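Local atomic coordinates of CalS10 (Micromonospora echinospora, PDB entry 6UK5), a protein that probably transfers a methyl group from S-adenosylmethionine to an amino pentose during calicheamicin biosynthesis. Residues 35-47 and 236-248. Sequence-based numbering, arbitrary orientation.
Sequences KSWHDEAADVADR and YVEGWLTGRGLFV. With SAM (S-adenosylmethionine), chain D; ACT (acetate ion), chain E.
Helix 37-47 lies across the loop of the antiparallel hairpin 236-248, Glu40 CA and Leu241 CA standing 6.9 Å apart. The Trp240 indole lies against the helix face of Glu40, Asp43 and Val44: its CZ2 meets Val44 CG2 at 3.4 Å, CH2 lies 3.8 Å from Glu40 CB, and NE1 sits near Asp43 OD2. Leu241 CG and Leu246 CD1 cover opposite faces of the ring near its rim, and Leu241 CD1 packs on Asp39 O (3.7 Å). Asp43 turns its carboxylate toward Arg47, CG lying opposite the backbone N (chi1 177°), forming a salt bridge in which Arg47 NH2 reaches OD2 at 3.0 Å, nearly in the guanidinium plane and on the syn lone pair. That NH2 meets the indole edge at Trp240 CD1 (3.6 Å), the planes inclined by 66°, while NH1 rests on Val237 CG1. Replacing Arg47 by an alanine is likely to leave the Asp43 carboxylate without its countercharge and Val237 less covered. Lys35 NZ pairs with Glu40 OE2 (2.8 Å) and shares an acetate with Arg244, itself bridged to Glu154. The helix carrying Trp37 thus meets the Rossmann-type sheet's terminal hairpin largely through an indole and the neighbouring leucine, flanked by ion pairs formed within 35-47.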
ATOM      1  N   LYS A  35      17.491  -2.017   1.635  1.00 59.83           N
ATOM      2  CA  LYS A  35      18.647  -1.134   1.661  1.00 60.49           C
ATOM      3  C   LYS A  35      19.122  -0.956   3.095  1.00 59.44           C
ATOM      4  O   LYS A  35      18.321  -0.768   4.016  1.00 61.54           O
ATOM      5  CB  LYS A  35      18.315   0.226   1.043  1.00 64.30           C
ATOM      6  CG  LYS A  35      19.534   1.140   0.880  1.00 64.48           C
ATOM      7  CD  LYS A  35      19.200   2.413   0.106  1.00 69.07           C
ATOM      8  CE  LYS A  35      20.392   3.366   0.035  1.00 68.52           C
ATOM      9  NZ  LYS A  35      21.383   2.987  -1.017  1.00 72.95           N
ATOM     10  N   SER A  36      20.435  -1.019   3.278  1.00 59.39           N
ATOM     11  CA  SER A  36      21.068  -0.819   4.577  1.00 55.38           C
ATOM     12  C   SER A  36      22.051   0.335   4.429  1.00 55.50           C
ATOM     13  O   SER A  36      23.175   0.147   3.953  1.00 54.29           O
ATOM     14  CB  SER A  36      21.759  -2.095   5.054  1.00 61.01           C
ATOM     15  OG  SER A  36      22.715  -1.812   6.058  1.00 61.56           O
ATOM     16  N   TRP A  37      21.624   1.534   4.835  1.00 58.44           N
ATOM     17  CA  TRP A  37      22.545   2.663   4.871  1.00 61.11           C
ATOM     18  C   TRP A  37      23.745   2.356   5.753  1.00 59.70           C
ATOM     19  O   TRP A  37      24.849   2.856   5.504  1.00 57.29           O
ATOM     20  CB  TRP A  37      21.838   3.916   5.389  1.00 60.87           C
ATOM     21  CG  TRP A  37      21.056   4.682   4.365  1.00 56.58           C
ATOM     22  CD1 TRP A  37      21.508   5.717   3.603  1.00 57.79           C
ATOM     23  CD2 TRP A  37      19.674   4.506   4.023  1.00 58.70           C
ATOM     24  NE1 TRP A  37      20.502   6.185   2.795  1.00 55.03           N
ATOM     25  CE2 TRP A  37      19.365   5.460   3.034  1.00 57.32           C
ATOM     26  CE3 TRP A  37      18.672   3.630   4.451  1.00 62.17           C
ATOM     27  CZ2 TRP A  37      18.097   5.563   2.465  1.00 58.82           C
ATOM     28  CZ3 TRP A  37      17.412   3.733   3.883  1.00 65.65           C
ATOM     29  CH2 TRP A  37      17.137   4.693   2.902  1.00 64.13           C
ATOM     30  N   HIS A  38      23.547   1.540   6.791  1.00 61.14           N
ATOM     31  CA  HIS A  38      24.630   1.237   7.719  1.00 59.82           C
ATOM     32  C   HIS A  38      25.738   0.445   7.038  1.00 57.51           C
ATOM     33  O   HIS A  38      26.919   0.795   7.144  1.00 54.84           O
ATOM     34  CB  HIS A  38      24.092   0.464   8.921  1.00 59.63           C
ATOM     35  CG  HIS A  38      25.161  -0.200   9.729  1.00 67.86           C
ATOM     36  ND1 HIS A  38      25.943   0.483  10.636  1.00 72.41           N
ATOM     37  CD2 HIS A  38      25.594  -1.483   9.751  1.00 72.88           C
ATOM     38  CE1 HIS A  38      26.803  -0.353  11.190  1.00 78.43           C
ATOM     39  NE2 HIS A  38      26.612  -1.552  10.670  1.00 71.24           N
ATOM     40  N   ASP A  39      25.379  -0.634   6.339  1.00 57.18           N
ATOM     41  CA  ASP A  39      26.392  -1.434   5.659  1.00 57.51           C
ATOM     42  C   ASP A  39      27.097  -0.623   4.580  1.00 57.74           C
ATOM     43  O   ASP A  39      28.310  -0.762   4.379  1.00 55.60           O
ATOM     44  CB  ASP A  39      25.759  -2.689   5.060  1.00 58.89           C
ATOM     45  CG  ASP A  39      25.278  -3.665   6.121  1.00 70.16           C
ATOM     46  OD1 ASP A  39      25.764  -3.585   7.271  1.00 73.99           O
ATOM     47  OD2 ASP A  39      24.417  -4.514   5.802  1.00 69.58           O
ATOM     48  N   GLU A  40      26.354   0.232   3.873  1.00 59.34           N
ATOM     49  CA  GLU A  40      26.967   1.080   2.857  1.00 56.80           C
ATOM     50  C   GLU A  40      27.965   2.046   3.485  1.00 56.60           C
ATOM     51  O   GLU A  40      29.122   2.129   3.055  1.00 55.97           O
ATOM     52  CB  GLU A  40      25.883   1.834   2.088  1.00 57.75           C
ATOM     53  CG  GLU A  40      25.024   0.925   1.214  1.00 58.61           C
ATOM     54  CD  GLU A  40      23.838   1.645   0.604  1.00 60.65           C
ATOM     55  OE1 GLU A  40      23.864   2.893   0.559  1.00 66.26           O
ATOM     56  OE2 GLU A  40      22.880   0.966   0.174  1.00 59.29           O
ATOM     57  N   ALA A  41      27.535   2.784   4.510  1.00 56.63           N
ATOM     58  CA  ALA A  41      28.438   3.723   5.168  1.00 60.79           C
ATOM     59  C   ALA A  41      29.658   3.003   5.730  1.00 59.33           C
ATOM     60  O   ALA A  41      30.785   3.504   5.634  1.00 59.93           O
ATOM     61  CB  ALA A  41      27.700   4.473   6.277  1.00 64.16           C
ATOM     62  N   ALA A  42      29.451   1.826   6.324  1.00 59.50           N
ATOM     63  CA  ALA A  42      30.567   1.062   6.874  1.00 60.17           C
ATOM     64  C   ALA A  42      31.565   0.686   5.786  1.00 61.00           C
ATOM     65  O   ALA A  42      32.777   0.869   5.949  1.00 62.32           O
ATOM     66  CB  ALA A  42      30.041  -0.189   7.578  1.00 62.17           C
ATOM     67  N   ASP A  43      31.072   0.146   4.669  1.00 61.44           N
ATOM     68  CA  ASP A  43      31.959  -0.196   3.561  1.00 63.16           C
ATOM     69  C   ASP A  43      32.680   1.041   3.041  1.00 64.74           C
ATOM     70  O   ASP A  43      33.893   1.009   2.799  1.00 64.60           O
ATOM     71  CB  ASP A  43      31.161  -0.859   2.439  1.00 63.66           C
ATOM     72  CG  ASP A  43      32.010  -1.167   1.224  1.00 64.09           C
ATOM     73  OD1 ASP A  43      33.249  -1.243   1.362  1.00 63.91           O
ATOM     74  OD2 ASP A  43      31.438  -1.323   0.127  1.00 67.94           O
ATOM     75  N   VAL A  44      31.948   2.143   2.864  1.00 64.58           N
ATOM     76  CA  VAL A  44      32.569   3.383   2.413  1.00 64.46           C
ATOM     77  C   VAL A  44      33.656   3.808   3.391  1.00 62.71           C
ATOM     78  O   VAL A  44      34.745   4.238   2.988  1.00 62.60           O
ATOM     79  CB  VAL A  44      31.504   4.483   2.239  1.00 57.62           C
ATOM     80  CG1 VAL A  44      32.159   5.838   2.005  1.00 56.87           C
ATOM     81  CG2 VAL A  44      30.558   4.136   1.101  1.00 56.92           C
ATOM     82  N   ALA A  45      33.379   3.694   4.693  1.00 63.24           N
ATOM     83  CA  ALA A  45      34.362   4.090   5.696  1.00 64.73           C
ATOM     84  C   ALA A  45      35.624   3.241   5.605  1.00 62.45           C
ATOM     85  O   ALA A  45      36.740   3.761   5.704  1.00 58.10           O
ATOM     86  CB  ALA A  45      33.745   3.988   7.091  1.00 59.28           C
ATOM     87  N   ASP A  46      35.469   1.928   5.414  1.00 61.63           N
ATOM     88  CA  ASP A  46      36.636   1.062   5.284  1.00 65.50           C
ATOM     89  C   ASP A  46      37.525   1.493   4.122  1.00 67.85           C
ATOM     90  O   ASP A  46      38.756   1.488   4.238  1.00 66.66           O
ATOM     91  CB  ASP A  46      36.198  -0.391   5.104  1.00 63.78           C
ATOM     92  CG  ASP A  46      35.586  -0.977   6.360  1.00 60.07           C
ATOM     93  OD1 ASP A  46      35.684  -0.336   7.427  1.00 66.59           O
ATOM     94  OD2 ASP A  46      35.012  -2.083   6.281  1.00 55.84           O
ATOM     95  N   ARG A  47      36.920   1.865   2.991  1.00 70.38           N
ATOM     96  CA  ARG A  47      37.707   2.219   1.813  1.00 71.43           C
ATOM     97  C   ARG A  47      38.394   3.565   1.990  1.00 69.56           C
ATOM     98  O   ARG A  47      39.530   3.752   1.540  1.00 68.66           O
ATOM     99  CB  ARG A  47      36.814   2.240   0.578  1.00 77.22           C
ATOM    100  CG  ARG A  47      36.456   0.868   0.049  1.00 74.13           C
ATOM    101  CD  ARG A  47      35.431   0.969  -1.063  1.00 68.40           C
ATOM    102  NE  ARG A  47      34.508  -0.162  -1.036  1.00 67.92           N
ATOM    103  CZ  ARG A  47      34.640  -1.272  -1.755  1.00 58.96           C
ATOM    104  NH1 ARG A  47      35.661  -1.424  -2.591  1.00 69.99           N
ATOM    105  NH2 ARG A  47      33.738  -2.236  -1.638  1.00 60.28           N
ATOM    106  N   TYR A 236      37.172   3.425 -10.461  1.00 53.67           N
ATOM    107  CA  TYR A 236      35.795   2.954 -10.418  1.00 54.57           C
ATOM    108  C   TYR A 236      35.734   1.553  -9.832  1.00 48.49           C
ATOM    109  O   TYR A 236      36.477   0.663 -10.256  1.00 46.58           O
ATOM    110  CB  TYR A 236      35.164   2.969 -11.815  1.00 52.13           C
ATOM    111  CG  TYR A 236      33.753   2.438 -11.837  1.00 51.20           C
ATOM    112  CD1 TYR A 236      32.712   3.167 -11.284  1.00 51.12           C
ATOM    113  CD2 TYR A 236      33.460   1.213 -12.415  1.00 50.43           C
ATOM    114  CE1 TYR A 236      31.416   2.686 -11.297  1.00 53.02           C
ATOM    115  CE2 TYR A 236      32.170   0.723 -12.437  1.00 54.03           C
ATOM    116  CZ  TYR A 236      31.149   1.462 -11.876  1.00 55.15           C
ATOM    117  OH  TYR A 236      29.859   0.976 -11.897  1.00 58.60           O
ATOM    118  N   VAL A 237      34.845   1.366  -8.858  1.00 49.73           N
ATOM    119  CA  VAL A 237      34.625   0.079  -8.211  1.00 52.20           C
ATOM    120  C   VAL A 237      33.353  -0.549  -8.771  1.00 57.08           C
ATOM    121  O   VAL A 237      32.250  -0.019  -8.589  1.00 56.35           O
ATOM    122  CB  VAL A 237      34.542   0.224  -6.684  1.00 56.85           C
ATOM    123  CG1 VAL A 237      34.178  -1.109  -6.047  1.00 61.86           C
ATOM    124  CG2 VAL A 237      35.863   0.729  -6.127  1.00 55.51           C
ATOM    125  N   GLU A 238      33.515  -1.687  -9.444  1.00 59.54           N
ATOM    126  CA  GLU A 238      32.391  -2.429  -9.998  1.00 64.58           C
ATOM    127  C   GLU A 238      31.422  -2.898  -8.922  1.00 59.82           C
ATOM    128  O   GLU A 238      31.818  -3.244  -7.807  1.00 61.47           O
ATOM    129  CB  GLU A 238      32.912  -3.651 -10.755  1.00 73.59           C
ATOM    130  CG  GLU A 238      33.434  -3.390 -12.130  1.00 82.99           C
ATOM    131  CD  GLU A 238      32.408  -3.743 -13.156  1.00 84.36           C
ATOM    132  OE1 GLU A 238      32.749  -4.555 -14.041  1.00 81.19           O
ATOM    133  OE2 GLU A 238      31.272  -3.228 -13.074  1.00 78.65           O
ATOM    134  N   GLY A 239      30.139  -2.898  -9.270  1.00 59.52           N
ATOM    135  CA  GLY A 239      29.142  -3.567  -8.459  1.00 63.37           C
ATOM    136  C   GLY A 239      28.823  -2.856  -7.166  1.00 62.84           C
ATOM    137  O   GLY A 239      27.882  -2.058  -7.090  1.00 59.97           O
ATOM    138  N   TRP A 240      29.608  -3.163  -6.134  1.00 64.53           N
ATOM    139  CA  TRP A 240      29.402  -2.604  -4.805  1.00 63.07           C
ATOM    140  C   TRP A 240      28.109  -3.186  -4.246  1.00 59.69           C
ATOM    141  O   TRP A 240      27.514  -4.077  -4.861  1.00 61.78           O
ATOM    142  CB  TRP A 240      29.374  -1.077  -4.870  1.00 59.78           C
ATOM    143  CG  TRP A 240      29.652  -0.418  -3.562  1.00 57.92           C
ATOM    144  CD1 TRP A 240      30.748  -0.603  -2.771  1.00 58.23           C
ATOM    145  CD2 TRP A 240      28.834   0.548  -2.894  1.00 57.10           C
ATOM    146  NE1 TRP A 240      30.659   0.181  -1.647  1.00 57.35           N
ATOM    147  CE2 TRP A 240      29.493   0.898  -1.699  1.00 56.78           C
ATOM    148  CE3 TRP A 240      27.607   1.149  -3.189  1.00 58.45           C
ATOM    149  CZ2 TRP A 240      28.966   1.822  -0.799  1.00 60.58           C
ATOM    150  CZ3 TRP A 240      27.084   2.066  -2.294  1.00 59.89           C
ATOM    151  CH2 TRP A 240      27.763   2.394  -1.114  1.00 59.13           C
ATOM    152  N   LEU A 241      27.663  -2.707  -3.087  1.00 57.03           N
ATOM    153  CA  LEU A 241      26.528  -3.333  -2.422  1.00 60.85           C
ATOM    154  C   LEU A 241      25.194  -2.935  -3.037  1.00 61.66           C
ATOM    155  O   LEU A 241      24.184  -3.594  -2.769  1.00 57.91           O
ATOM    156  CB  LEU A 241      26.517  -2.974  -0.937  1.00 62.97           C
ATOM    157  CG  LEU A 241      27.875  -2.851  -0.242  1.00 65.06           C
ATOM    158  CD1 LEU A 241      27.658  -2.518   1.233  1.00 72.88           C
ATOM    159  CD2 LEU A 241      28.749  -4.079  -0.420  1.00 72.48           C
ATOM    160  N   THR A 242      25.169  -1.884  -3.852  1.00 66.93           N
ATOM    161  CA  THR A 242      23.936  -1.409  -4.460  1.00 69.93           C
ATOM    162  C   THR A 242      23.709  -1.984  -5.849  1.00 69.74           C
ATOM    163  O   THR A 242      22.554  -2.135  -6.266  1.00 73.40           O
ATOM    164  CB  THR A 242      23.956   0.123  -4.547  1.00 68.37           C
ATOM    165  OG1 THR A 242      25.042   0.546  -5.381  1.00 67.65           O
ATOM    166  CG2 THR A 242      24.135   0.740  -3.163  1.00 65.82           C
ATOM    167  N   GLY A 243      24.783  -2.303  -6.572  1.00 66.47           N
ATOM    168  CA  GLY A 243      24.722  -2.691  -7.964  1.00 71.22           C
ATOM    169  C   GLY A 243      25.269  -1.644  -8.910  1.00 70.04           C
ATOM    170  O   GLY A 243      25.668  -1.984 -10.032  1.00 63.62           O
ATOM    171  N   ARG A 244      25.302  -0.385  -8.482  1.00 70.53           N
ATOM    172  CA  ARG A 244      25.722   0.734  -9.311  1.00 65.29           C
ATOM    173  C   ARG A 244      27.209   1.045  -9.216  1.00 63.26           C
ATOM    174  O   ARG A 244      27.658   2.021  -9.823  1.00 66.09           O
ATOM    175  CB  ARG A 244      24.935   1.988  -8.920  1.00 62.42           C
ATOM    176  CG  ARG A 244      23.429   1.841  -8.992  1.00 65.89           C
ATOM    177  CD  ARG A 244      22.749   3.079  -8.429  1.00 71.74           C
ATOM    178  NE  ARG A 244      22.693   3.057  -6.969  1.00 74.89           N
ATOM    179  CZ  ARG A 244      21.708   2.502  -6.266  1.00 76.73           C
ATOM    180  NH1 ARG A 244      20.686   1.920  -6.881  1.00 78.37           N
ATOM    181  NH2 ARG A 244      21.743   2.529  -4.941  1.00 77.66           N
ATOM    182  N   GLY A 245      27.980   0.259  -8.482  1.00 62.25           N
ATOM    183  CA  GLY A 245      29.390   0.556  -8.373  1.00 59.68           C
ATOM    184  C   GLY A 245      29.623   1.840  -7.592  1.00 56.12           C
ATOM    185  O   GLY A 245      28.733   2.390  -6.944  1.00 55.64           O
ATOM    186  N   LEU A 246      30.863   2.318  -7.670  1.00 55.69           N
ATOM    187  CA  LEU A 246      31.296   3.433  -6.839  1.00 54.92           C
ATOM    188  C   LEU A 246      32.562   4.035  -7.430  1.00 52.53           C
ATOM    189  O   LEU A 246      33.533   3.314  -7.672  1.00 55.87           O
ATOM    190  CB  LEU A 246      31.551   2.957  -5.405  1.00 58.45           C
ATOM    191  CG  LEU A 246      31.390   3.946  -4.252  1.00 57.52           C
ATOM    192  CD1 LEU A 246      29.924   4.214  -3.958  1.00 59.16           C
ATOM    193  CD2 LEU A 246      32.097   3.393  -3.024  1.00 54.25           C
ATOM    194  N   PHE A 247      32.554   5.346  -7.656  1.00 51.76           N
ATOM    195  CA  PHE A 247      33.766   6.069  -8.017  1.00 53.76           C
ATOM    196  C   PHE A 247      34.504   6.470  -6.747  1.00 56.59           C
ATOM    197  O   PHE A 247      33.891   6.961  -5.794  1.00 54.45           O
ATOM    198  CB  PHE A 247      33.445   7.309  -8.854  1.00 51.61           C
ATOM    199  CG  PHE A 247      33.125   7.007 -10.291  1.00 52.05           C
ATOM    200  CD1 PHE A 247      34.128   6.634 -11.174  1.00 52.52           C
ATOM    201  CD2 PHE A 247      31.825   7.086 -10.757  1.00 47.72           C
ATOM    202  CE1 PHE A 247      33.839   6.353 -12.498  1.00 52.00           C
ATOM    203  CE2 PHE A 247      31.528   6.805 -12.079  1.00 48.27           C
ATOM    204  CZ  PHE A 247      32.536   6.437 -12.950  1.00 51.14           C
ATOM    205  N   VAL A 248      35.815   6.251  -6.736  1.00 63.06           N
ATOM    206  CA  VAL A 248      36.688   6.656  -5.640  1.00 61.13           C
ATOM    207  C   VAL A 248      37.861   7.405  -6.255  1.00 61.02           C
ATOM    208  O   VAL A 248      38.675   6.810  -6.972  1.00 64.25           O
ATOM    209  CB  VAL A 248      37.178   5.463  -4.807  1.00 66.43           C
ATOM    210  CG1 VAL A 248      38.107   5.938  -3.703  1.00 61.39           C
ATOM    211  CG2 VAL A 248      35.995   4.710  -4.213  1.00 60.99           C
TER
HETATM  212  N   SAM D 302      22.790  10.481   1.022  1.00 62.92           N
HETATM  213  CA  SAM D 302      21.368  10.496   0.894  1.00 65.34           C
HETATM  214  C   SAM D 302      20.724   9.138   1.315  1.00 62.85           C
HETATM  215  O   SAM D 302      21.242   8.079   0.882  1.00 57.37           O
HETATM  216  OXT SAM D 302      19.723   9.215   2.054  1.00 61.42           O
HETATM  217  CB  SAM D 302      20.976  10.837  -0.550  1.00 62.48           C
HETATM  218  CG  SAM D 302      19.543  11.341  -0.538  1.00 62.69           C
HETATM  219  SD  SAM D 302      18.967  11.176  -2.241  1.00 57.16           S
HETATM  220  CE  SAM D 302      17.199  11.163  -1.991  1.00 68.84           C
HETATM  221  C5' SAM D 302      19.189  12.811  -3.043  1.00 60.53           C
HETATM  222  C4' SAM D 302      19.359  14.048  -2.152  1.00 59.88           C
HETATM  223  O4' SAM D 302      20.096  15.044  -2.884  1.00 64.17           O
HETATM  224  C3' SAM D 302      18.047  14.706  -1.716  1.00 61.60           C
HETATM  225  O3' SAM D 302      17.837  14.538  -0.317  1.00 59.25           O
HETATM  226  C2' SAM D 302      18.221  16.197  -2.064  1.00 62.27           C
HETATM  227  O2' SAM D 302      17.886  17.040  -0.967  1.00 59.70           O
HETATM  228  C1' SAM D 302      19.706  16.311  -2.412  1.00 66.02           C
HETATM  229  N9  SAM D 302      20.013  17.293  -3.444  1.00 66.80           N
HETATM  230  C8  SAM D 302      19.542  17.329  -4.733  1.00 66.70           C
HETATM  231  N7  SAM D 302      20.056  18.287  -5.463  1.00 64.22           N
HETATM  232  C5  SAM D 302      20.932  18.925  -4.601  1.00 63.36           C
HETATM  233  C6  SAM D 302      21.809  20.014  -4.769  1.00 61.55           C
HETATM  234  N6  SAM D 302      21.914  20.715  -5.902  1.00 62.09           N
HETATM  235  N1  SAM D 302      22.576  20.372  -3.718  1.00 59.60           N
HETATM  236  C2  SAM D 302      22.460  19.689  -2.575  1.00 60.55           C
HETATM  237  N3  SAM D 302      21.662  18.657  -2.294  1.00 61.54           N
HETATM  238  C4  SAM D 302      20.921  18.322  -3.354  1.00 63.87           C
HETATM  239  C   ACT E 303      18.843   1.031  -3.638  1.00 65.13           C
HETATM  240  O   ACT E 303      19.893   1.166  -2.956  1.00 60.16           O
HETATM  241  OXT ACT E 303      18.755   1.221  -4.878  1.00 64.40           O
HETATM  242  CH3 ACT E 303      17.565   0.592  -2.897  1.00 68.51           C